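Local coordinates for protein P-granule scaffold (Caenorhabditis japonica, PDB 5W4A) that probably serves as a scaffold of germ (P) granules, its N-terminal domain being a mostly helical module of an RNA-associated protein, at residues N4-V9 against R15-P20; T76-L81 against T90-R95. One frame throughout, in Å; residues are numbered along the deposited sequence.

Contact 1: N4-V9 against R15-P20; sequences NKREIV and RTYFFP
The edge of the Tyr17 ring lies against the backbone of 4-9, with Glu7 O 3.5 Å from Tyr17 CD1 and near the ring plane. On the other side of the ring axis, its CD2 sits over the centre of the Phe18 ring face. Arg6 crosses the phenol end of Tyr17 obliquely, with CB and CD near it and Arg6 CG 3.3 Å from Tyr17 OH. The Arg6 guanidinium and the Tyr17 ring are turned 48° apart, so they do not stack. Arg6 NE bridges to Asp79 and NH1 to Asp107, while Tyr17 OH bonds Asp79.

The second flat group is the Arg15 guanidinium. Ile8 CG2 sits over one of its faces, offset toward the rim, and Ile8 CD1 comes to 3.4 Å from Arg15 NH2. Arg15 reaches this place because CG is anti to the backbone N (chi1 174°) and the chain stays extended to NE. Its charge is met by Glu136, and NH2 also bonds Leu166 O.

Val9 and Thr16 form an antiparallel hydrogen-bonded pair. Val9 N to Thr16 O and Thr16 N to Val9 O are both 2.9 Å, and the first is nearly straight at 174°. On the Val9 and Thr16 face, Val9 CG2 packs 3.8 Å from Pro20 CB. A water donates to Glu7 O and Tyr17 O and bridges the two segments where the ladder has ended. Thr16 OG1 accepts from Phe19 N, 3.0 Å away, in an ST motif just before helix 20-28, and also hydrogen-bonds Asp171 OD1.

The pair belongs to the two-stranded hairpin 9-11 and 14-16. Helix 136-148 packs on Ile8 and Tyr17 through Ile140, helix 169-179 holds Tyr17 N and Phe18 N through Asp171 OD2, and helix 71-84 lies against Tyr17 through Thr76.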
ATOM      1  N   ASN C   4     -21.186  -8.035  -9.635  1.00 47.00           N
ATOM      2  CA  ASN C   4     -20.217  -8.863  -8.938  1.00 48.80           C
ATOM      3  C   ASN C   4     -18.946  -8.095  -8.578  1.00 44.63           C
ATOM      4  O   ASN C   4     -18.055  -8.666  -7.942  1.00 44.66           O
ATOM      5  CB  ASN C   4     -19.870 -10.098  -9.789  1.00 50.46           C
ATOM      6  CG  ASN C   4     -19.060  -9.755 -11.038  1.00 54.82           C
ATOM      7  OD1 ASN C   4     -19.177  -8.661 -11.590  1.00 58.30           O
ATOM      8  ND2 ASN C   4     -18.239 -10.698 -11.488  1.00 61.67           N
ATOM      9  N   LYS C   5     -18.835  -6.815  -8.949  1.00 30.20           N
ATOM     10  CA  LYS C   5     -17.571  -6.097  -8.833  1.00 23.15           C
ATOM     11  C   LYS C   5     -17.437  -5.521  -7.433  1.00 22.25           C
ATOM     12  O   LYS C   5     -18.423  -5.099  -6.827  1.00 26.49           O
ATOM     13  CB  LYS C   5     -17.506  -4.979  -9.879  1.00 31.51           C
ATOM     14  CG  LYS C   5     -16.185  -4.241  -9.958  1.00 39.84           C
ATOM     15  CD  LYS C   5     -16.106  -3.417 -11.242  1.00 51.84           C
ATOM     16  CE  LYS C   5     -15.487  -2.058 -10.999  1.00 51.75           C
ATOM     17  NZ  LYS C   5     -15.299  -1.311 -12.268  1.00 58.83           N
ATOM     18  N   ARG C   6     -16.209  -5.539  -6.899  1.00 18.89           N
ATOM     19  CA  ARG C   6     -15.946  -4.879  -5.623  1.00 17.49           C
ATOM     20  C   ARG C   6     -15.900  -3.376  -5.862  1.00 20.75           C
ATOM     21  O   ARG C   6     -15.067  -2.902  -6.641  1.00 23.02           O
ATOM     22  CB  ARG C   6     -14.618  -5.352  -5.032  1.00 19.25           C
ATOM     23  CG  ARG C   6     -14.620  -6.816  -4.565  1.00 18.79           C
ATOM     24  CD  ARG C   6     -13.333  -7.174  -3.851  1.00 18.50           C
ATOM     25  NE  ARG C   6     -13.502  -8.475  -3.189  1.00 18.25           N
ATOM     26  CZ  ARG C   6     -13.344  -9.658  -3.784  1.00 16.50           C
ATOM     27  NH1 ARG C   6     -12.936  -9.761  -5.036  1.00 19.25           N
ATOM     28  NH2 ARG C   6     -13.576 -10.775  -3.097  1.00 18.52           N
ATOM     29  N   GLU C   7     -16.807  -2.632  -5.228  1.00 18.31           N
ATOM     30  CA  GLU C   7     -16.914  -1.195  -5.431  1.00 17.51           C
ATOM     31  C   GLU C   7     -16.970  -0.453  -4.108  1.00 16.33           C
ATOM     32  O   GLU C   7     -17.789  -0.781  -3.242  1.00 19.15           O
ATOM     33  CB  GLU C   7     -18.163  -0.885  -6.275  1.00 22.94           C
ATOM     34  CG  GLU C   7     -18.075  -1.552  -7.665  1.00 32.19           C
ATOM     35  CD  GLU C   7     -19.348  -1.421  -8.500  1.00 54.51           C
ATOM     36  OE1 GLU C   7     -20.456  -1.700  -7.982  1.00 63.79           O
ATOM     37  OE2 GLU C   7     -19.226  -1.043  -9.682  1.00 54.75           O
ATOM     38  N   ILE C   8     -16.143   0.590  -3.991  1.00 16.20           N
ATOM     39  CA  ILE C   8     -16.212   1.523  -2.872  1.00 15.40           C
ATOM     40  C   ILE C   8     -17.430   2.411  -3.089  1.00 16.48           C
ATOM     41  O   ILE C   8     -17.721   2.825  -4.227  1.00 18.39           O
ATOM     42  CB  ILE C   8     -14.926   2.353  -2.774  1.00 16.43           C
ATOM     43  CG1 ILE C   8     -13.756   1.410  -2.433  1.00 16.94           C
ATOM     44  CG2 ILE C   8     -15.059   3.478  -1.739  1.00 15.31           C
ATOM     45  CD1 ILE C   8     -12.392   2.038  -2.529  1.00 17.90           C
ATOM     46  N   VAL C   9     -18.137   2.705  -2.008  1.00 16.35           N
ATOM     47  CA  VAL C   9     -19.275   3.618  -2.033  1.00 15.61           C
ATOM     48  C   VAL C   9     -19.084   4.648  -0.916  1.00 18.77           C
ATOM     49  O   VAL C   9     -18.256   4.499  -0.016  1.00 18.00           O
ATOM     50  CB  VAL C   9     -20.614   2.882  -1.893  1.00 18.31           C
ATOM     51  CG1 VAL C   9     -20.783   1.861  -3.015  1.00 21.63           C
ATOM     52  CG2 VAL C   9     -20.713   2.187  -0.552  1.00 19.42           C
ATOM     53  N   ARG C  15     -16.648   7.069   3.396  1.00 16.28           N
ATOM     54  CA  ARG C  15     -16.223   6.231   2.286  1.00 15.68           C
ATOM     55  C   ARG C  15     -15.922   4.820   2.800  1.00 14.74           C
ATOM     56  O   ARG C  15     -15.189   4.649   3.787  1.00 16.35           O
ATOM     57  CB  ARG C  15     -14.983   6.864   1.659  1.00 18.42           C
ATOM     58  CG  ARG C  15     -14.316   6.089   0.585  1.00 17.81           C
ATOM     59  CD  ARG C  15     -13.177   6.999  -0.006  1.00 19.37           C
ATOM     60  NE  ARG C  15     -12.248   6.243  -0.798  1.00 18.44           N
ATOM     61  CZ  ARG C  15     -12.319   6.024  -2.099  1.00 16.67           C
ATOM     62  NH1 ARG C  15     -13.322   6.506  -2.839  1.00 18.37           N
ATOM     63  NH2 ARG C  15     -11.367   5.324  -2.654  1.00 17.64           N
ATOM     64  N   THR C  16     -16.532   3.815   2.165  1.00 13.63           N
ATOM     65  CA  THR C  16     -16.511   2.453   2.697  1.00 16.18           C
ATOM     66  C   THR C  16     -16.605   1.416   1.583  1.00 15.44           C
ATOM     67  O   THR C  16     -17.264   1.619   0.572  1.00 15.85           O
ATOM     68  CB  THR C  16     -17.645   2.267   3.730  1.00 14.53           C
ATOM     69  OG1 THR C  16     -17.574   0.944   4.289  1.00 16.43           O
ATOM     70  CG2 THR C  16     -19.008   2.467   3.151  1.00 15.54           C
ATOM     71  N   TYR C  17     -15.882   0.299   1.761  1.00 15.15           N
ATOM     72  CA  TYR C  17     -16.118  -0.920   0.986  1.00 14.65           C
ATOM     73  C   TYR C  17     -16.874  -1.948   1.826  1.00 14.39           C
ATOM     74  O   TYR C  17     -17.911  -2.475   1.399  1.00 15.41           O
ATOM     75  CB  TYR C  17     -14.796  -1.540   0.458  1.00 15.11           C
ATOM     76  CG  TYR C  17     -15.102  -2.853  -0.162  1.00 14.49           C
ATOM     77  CD1 TYR C  17     -15.803  -2.927  -1.366  1.00 16.62           C
ATOM     78  CD2 TYR C  17     -14.809  -4.036   0.507  1.00 15.85           C
ATOM     79  CE1 TYR C  17     -16.217  -4.127  -1.886  1.00 18.30           C
ATOM     80  CE2 TYR C  17     -15.198  -5.244  -0.010  1.00 18.44           C
ATOM     81  CZ  TYR C  17     -15.901  -5.287  -1.208  1.00 18.68           C
ATOM     82  OH  TYR C  17     -16.306  -6.471  -1.751  1.00 20.39           O
ATOM     83  N   PHE C  18     -16.382  -2.215   3.040  1.00 15.63           N
ATOM     84  CA  PHE C  18     -16.838  -3.369   3.822  1.00 15.80           C
ATOM     85  C   PHE C  18     -18.119  -3.102   4.611  1.00 19.15           C
ATOM     86  O   PHE C  18     -18.788  -4.054   5.017  1.00 17.00           O
ATOM     87  CB  PHE C  18     -15.741  -3.800   4.804  1.00 14.80           C
ATOM     88  CG  PHE C  18     -14.552  -4.464   4.156  1.00 16.70           C
ATOM     89  CD1 PHE C  18     -13.400  -3.740   3.865  1.00 16.25           C
ATOM     90  CD2 PHE C  18     -14.582  -5.828   3.845  1.00 18.59           C
ATOM     91  CE1 PHE C  18     -12.314  -4.355   3.270  1.00 15.73           C
ATOM     92  CE2 PHE C  18     -13.490  -6.443   3.260  1.00 19.90           C
ATOM     93  CZ  PHE C  18     -12.363  -5.708   2.954  1.00 18.46           C
ATOM     94  N   PHE C  19     -18.479  -1.833   4.850  1.00 15.69           N
ATOM     95  CA  PHE C  19     -19.565  -1.482   5.778  1.00 16.51           C
ATOM     96  C   PHE C  19     -20.544  -0.440   5.212  1.00 17.32           C
ATOM     97  O   PHE C  19     -20.905   0.519   5.896  1.00 17.33           O
ATOM     98  CB  PHE C  19     -18.963  -0.974   7.087  1.00 18.33           C
ATOM     99  CG  PHE C  19     -18.089  -1.992   7.794  1.00 19.12           C
ATOM    100  CD1 PHE C  19     -18.658  -3.071   8.416  1.00 18.95           C
ATOM    101  CD2 PHE C  19     -16.699  -1.864   7.786  1.00 19.91           C
ATOM    102  CE1 PHE C  19     -17.854  -4.030   9.072  1.00 19.56           C
ATOM    103  CE2 PHE C  19     -15.899  -2.806   8.424  1.00 19.29           C
ATOM    104  CZ  PHE C  19     -16.497  -3.890   9.062  1.00 19.27           C
ATOM    105  N   PRO C  20     -21.031  -0.617   3.991  1.00 15.73           N
ATOM    106  CA  PRO C  20     -21.955   0.418   3.460  1.00 16.94           C
ATOM    107  C   PRO C  20     -23.244   0.613   4.251  1.00 18.92           C
ATOM    108  O   PRO C  20     -23.673   1.766   4.412  1.00 18.75           O
ATOM    109  CB  PRO C  20     -22.249  -0.075   2.040  1.00 17.88           C
ATOM    110  CG  PRO C  20     -21.936  -1.523   2.048  1.00 21.60           C
ATOM    111  CD  PRO C  20     -20.798  -1.678   2.987  1.00 16.19           C
TER
HETATM  112  O   HOH W   1     -19.253  -1.649  -0.957  1.00 20.45           O

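Contact 2: T76-L81 against T90-R95; sequences TSMDTL and TEFKKR
Met78, a selenomethionine here, crosses the Phe92 side chain at about a right angle and lays its methyl on the ring. Met78 CE is 3.8 Å from the centroid of the Phe92 ring and 17° off the ring normal, a CH-pi contact displaced toward the rim. The selenium stands farther off and oblique, in a Met-aromatic contact. The bend at chi3 (71°) turns CE back over the ring. The edge of the same ring faces segment 76-81: Met78 O lies in the ring plane, 3.5 Å from Phe92 CD2. Thus the methyl takes the ring face and the carbonyl oxygen the ring edge. His106 meets Phe92 edge-to-face.

Met78 SE also rests 3.8 Å from Arg95 CB, the first carbon of a side chain that turns to Glu91. Leu81 CD1 packs at the backbone root of Phe92. It lies 3.6 Å from Phe92 N and 3.8 Å from Glu91 CG.

Arg95 holds Glu91 side-on within helix 89-100. Arg95 NE and NH2 both bond Glu91 OE2, at 2.8 Å and 3.0 Å, and lie close to coplanar with it. Arg95 also makes a cation-pi contact with Phe65. With alanine at Glu91, Arg95 would lose its carboxylate and would probably be freer to turn, and Leu81 CD1 would lose the CG on which it rests.

Segments 76-81 and 90-95 run antiparallel at 154°, 9.4 Å apart at closest approach. No hydrogen bond joins them, and no charged group pairs across. The joint therefore rests on apolar fit and dispersion, with the ion pair beside it inside 90-95.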
ATOM      1  N   THR C  76     -20.371  -8.576  -1.047  1.00 19.53           N
ATOM      2  CA  THR C  76     -19.559  -7.601  -0.334  1.00 19.18           C
ATOM      3  C   THR C  76     -19.540  -7.908   1.156  1.00 20.21           C
ATOM      4  O   THR C  76     -18.473  -7.953   1.785  1.00 18.39           O
ATOM      5  CB  THR C  76     -20.124  -6.212  -0.635  1.00 21.49           C
ATOM      6  OG1 THR C  76     -19.918  -5.930  -2.027  1.00 25.10           O
ATOM      7  CG2 THR C  76     -19.450  -5.129   0.217  1.00 20.55           C
ATOM      8  N   SER C  77     -20.708  -8.198   1.723  1.00 19.21           N
ATOM      9  CA  SER C  77     -20.767  -8.501   3.145  1.00 17.24           C
ATOM     10  C   SER C  77     -20.117  -9.836   3.468  1.00 18.91           C
ATOM     11  O   SER C  77     -19.603 -10.008   4.571  1.00 18.82           O
ATOM     12  CB  SER C  77     -22.217  -8.455   3.608  1.00 19.39           C
ATOM     13  OG  SER C  77     -22.616  -7.102   3.739  1.00 20.56           O
HETATM   14  N   MSE C  78     -20.072 -10.761   2.521  1.00 18.16           N
HETATM   15  CA  MSE C  78     -19.307 -11.996   2.716  1.00 21.59           C
HETATM   16  C   MSE C  78     -17.796 -11.737   2.804  1.00 18.35           C
HETATM   17  O   MSE C  78     -17.086 -12.424   3.553  1.00 18.93           O
HETATM   18  CB  MSE C  78     -19.603 -12.974   1.607  1.00 18.60           C
HETATM   19  CG  MSE C  78     -20.996 -13.568   1.789  1.00 20.65           C
HETATM   20 SE   MSE C  78     -21.564 -14.655   0.292  1.00 21.77          SE
HETATM   21  CE  MSE C  78     -20.362 -16.150   0.580  1.00 22.41           C
ATOM     22  N   ASP C  79     -17.280 -10.779   2.020  1.00 18.23           N
ATOM     23  CA  ASP C  79     -15.912 -10.305   2.225  1.00 17.17           C
ATOM     24  C   ASP C  79     -15.723  -9.864   3.669  1.00 17.68           C
ATOM     25  O   ASP C  79     -14.731 -10.210   4.311  1.00 17.90           O
ATOM     26  CB  ASP C  79     -15.556  -9.123   1.313  1.00 17.67           C
ATOM     27  CG  ASP C  79     -15.195  -9.499  -0.108  1.00 20.49           C
ATOM     28  OD1 ASP C  79     -15.063 -10.687  -0.480  1.00 19.66           O
ATOM     29  OD2 ASP C  79     -14.995  -8.550  -0.901  1.00 21.54           O
ATOM     30  N   THR C  80     -16.663  -9.080   4.187  1.00 17.21           N
ATOM     31  CA  THR C  80     -16.564  -8.606   5.569  1.00 20.98           C
ATOM     32  C   THR C  80     -16.555  -9.780   6.544  1.00 21.29           C
ATOM     33  O   THR C  80     -15.761  -9.794   7.483  1.00 19.61           O
ATOM     34  CB  THR C  80     -17.704  -7.638   5.869  1.00 17.16           C
ATOM     35  OG1 THR C  80     -17.710  -6.682   4.793  1.00 18.83           O
ATOM     36  CG2 THR C  80     -17.495  -6.928   7.215  1.00 18.19           C
ATOM     37  N   LEU C  81     -17.398 -10.787   6.313  1.00 19.41           N
ATOM     38  CA  LEU C  81     -17.401 -11.962   7.182  1.00 19.87           C
ATOM     39  C   LEU C  81     -16.026 -12.643   7.199  1.00 22.79           C
ATOM     40  O   LEU C  81     -15.512 -13.027   8.264  1.00 22.27           O
ATOM     41  CB  LEU C  81     -18.470 -12.949   6.734  1.00 20.67           C
ATOM     42  CG  LEU C  81     -19.939 -12.553   6.845  1.00 21.96           C
ATOM     43  CD1 LEU C  81     -20.783 -13.705   6.305  1.00 26.88           C
ATOM     44  CD2 LEU C  81     -20.357 -12.215   8.260  1.00 23.00           C
ATOM     45  N   THR C  90     -18.989 -19.733   9.725  1.00 37.81           N
ATOM     46  CA  THR C  90     -20.176 -20.540   9.495  1.00 38.58           C
ATOM     47  C   THR C  90     -21.238 -19.730   8.765  1.00 41.24           C
ATOM     48  O   THR C  90     -21.877 -20.239   7.834  1.00 36.09           O
ATOM     49  CB  THR C  90     -20.700 -21.087  10.820  1.00 47.73           C
ATOM     50  OG1 THR C  90     -19.706 -21.958  11.375  1.00 44.12           O
ATOM     51  CG2 THR C  90     -21.985 -21.860  10.616  1.00 50.57           C
ATOM     52  N   GLU C  91     -21.403 -18.452   9.139  1.00 37.19           N
ATOM     53  CA  GLU C  91     -22.333 -17.588   8.420  1.00 32.71           C
ATOM     54  C   GLU C  91     -21.899 -17.414   6.970  1.00 26.72           C
ATOM     55  O   GLU C  91     -22.741 -17.424   6.067  1.00 29.74           O
ATOM     56  CB  GLU C  91     -22.454 -16.224   9.115  1.00 35.15           C
ATOM     57  CG  GLU C  91     -23.479 -15.277   8.490  1.00 32.42           C
ATOM     58  CD  GLU C  91     -24.926 -15.657   8.785  1.00 41.09           C
ATOM     59  OE1 GLU C  91     -25.193 -16.221   9.866  1.00 44.51           O
ATOM     60  OE2 GLU C  91     -25.799 -15.360   7.948  1.00 36.91           O
ATOM     61  N   PHE C  92     -20.593 -17.289   6.725  1.00 27.52           N
ATOM     62  CA  PHE C  92     -20.114 -17.208   5.351  1.00 25.08           C
ATOM     63  C   PHE C  92     -20.526 -18.438   4.553  1.00 32.87           C
ATOM     64  O   PHE C  92     -21.006 -18.330   3.422  1.00 28.31           O
ATOM     65  CB  PHE C  92     -18.605 -17.047   5.338  1.00 26.02           C
ATOM     66  CG  PHE C  92     -17.995 -17.084   3.969  1.00 27.76           C
ATOM     67  CD1 PHE C  92     -17.731 -18.283   3.337  1.00 27.34           C
ATOM     68  CD2 PHE C  92     -17.668 -15.905   3.313  1.00 23.55           C
ATOM     69  CE1 PHE C  92     -17.149 -18.309   2.093  1.00 27.56           C
ATOM     70  CE2 PHE C  92     -17.087 -15.920   2.073  1.00 22.24           C
ATOM     71  CZ  PHE C  92     -16.838 -17.115   1.447  1.00 25.60           C
ATOM     72  N   LYS C  93     -20.323 -19.625   5.121  1.00 31.04           N
ATOM     73  CA  LYS C  93     -20.651 -20.843   4.390  1.00 34.93           C
ATOM     74  C   LYS C  93     -22.147 -20.942   4.120  1.00 30.82           C
ATOM     75  O   LYS C  93     -22.560 -21.391   3.044  1.00 30.89           O
ATOM     76  CB  LYS C  93     -20.144 -22.049   5.176  1.00 31.54           C
ATOM     77  CG  LYS C  93     -18.628 -22.165   5.144  1.00 34.40           C
ATOM     78  CD  LYS C  93     -18.179 -23.435   5.838  1.00 56.46           C
ATOM     79  CE  LYS C  93     -16.919 -24.000   5.210  1.00 63.13           C
ATOM     80  NZ  LYS C  93     -16.615 -25.379   5.707  1.00 66.67           N
ATOM     81  N   LYS C  94     -22.976 -20.527   5.083  1.00 32.84           N
ATOM     82  CA  LYS C  94     -24.423 -20.499   4.873  1.00 39.57           C
ATOM     83  C   LYS C  94     -24.790 -19.593   3.707  1.00 45.03           C
ATOM     84  O   LYS C  94     -25.598 -19.971   2.850  1.00 33.96           O
ATOM     85  CB  LYS C  94     -25.147 -20.041   6.146  1.00 45.01           C
ATOM     86  CG  LYS C  94     -26.642 -19.658   5.952  1.00 53.33           C
ATOM     87  CD  LYS C  94     -27.215 -18.827   7.115  1.00 67.16           C
ATOM     88  CE  LYS C  94     -27.342 -19.643   8.399  1.00 65.32           C
ATOM     89  NZ  LYS C  94     -28.268 -19.003   9.381  1.00 61.99           N
ATOM     90  N   ARG C  95     -24.251 -18.364   3.688  1.00 31.78           N
ATOM     91  CA  ARG C  95     -24.579 -17.437   2.611  1.00 32.22           C
ATOM     92  C   ARG C  95     -24.100 -17.979   1.268  1.00 26.50           C
ATOM     93  O   ARG C  95     -24.775 -17.808   0.246  1.00 28.38           O
ATOM     94  CB  ARG C  95     -23.954 -16.060   2.881  1.00 25.74           C
ATOM     95  CG  ARG C  95     -24.465 -15.390   4.147  1.00 26.73           C
ATOM     96  CD  ARG C  95     -25.886 -14.915   4.012  1.00 29.28           C
ATOM     97  NE  ARG C  95     -26.373 -14.480   5.321  1.00 33.34           N
ATOM     98  CZ  ARG C  95     -27.454 -13.742   5.524  1.00 28.75           C
ATOM     99  NH1 ARG C  95     -28.200 -13.331   4.512  1.00 30.69           N
ATOM    100  NH2 ARG C  95     -27.782 -13.401   6.763  1.00 32.34           N
TER

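Overall arrangement
Contact 2 is the buried one, a helix-to-helix joint within the helical body. Contact 1 is only partly buried and joins the N-terminal hairpin and its approach to the start of helix 20-28. It relies on backbone hydrogen bonds, a water and arginines paired with acids beyond its segments. Contact 2 instead meets through apolar and aromatic groups, with its salt bridge inside one helix. The two share no segment, but helix 71-84 links them: its Asp79 takes Arg6 and Tyr17 of contact 1, while Met78 and Leu81 turn to helix 89-100. Phe19 packs on Thr80 at the same seam. Their centres are 15 Å apart.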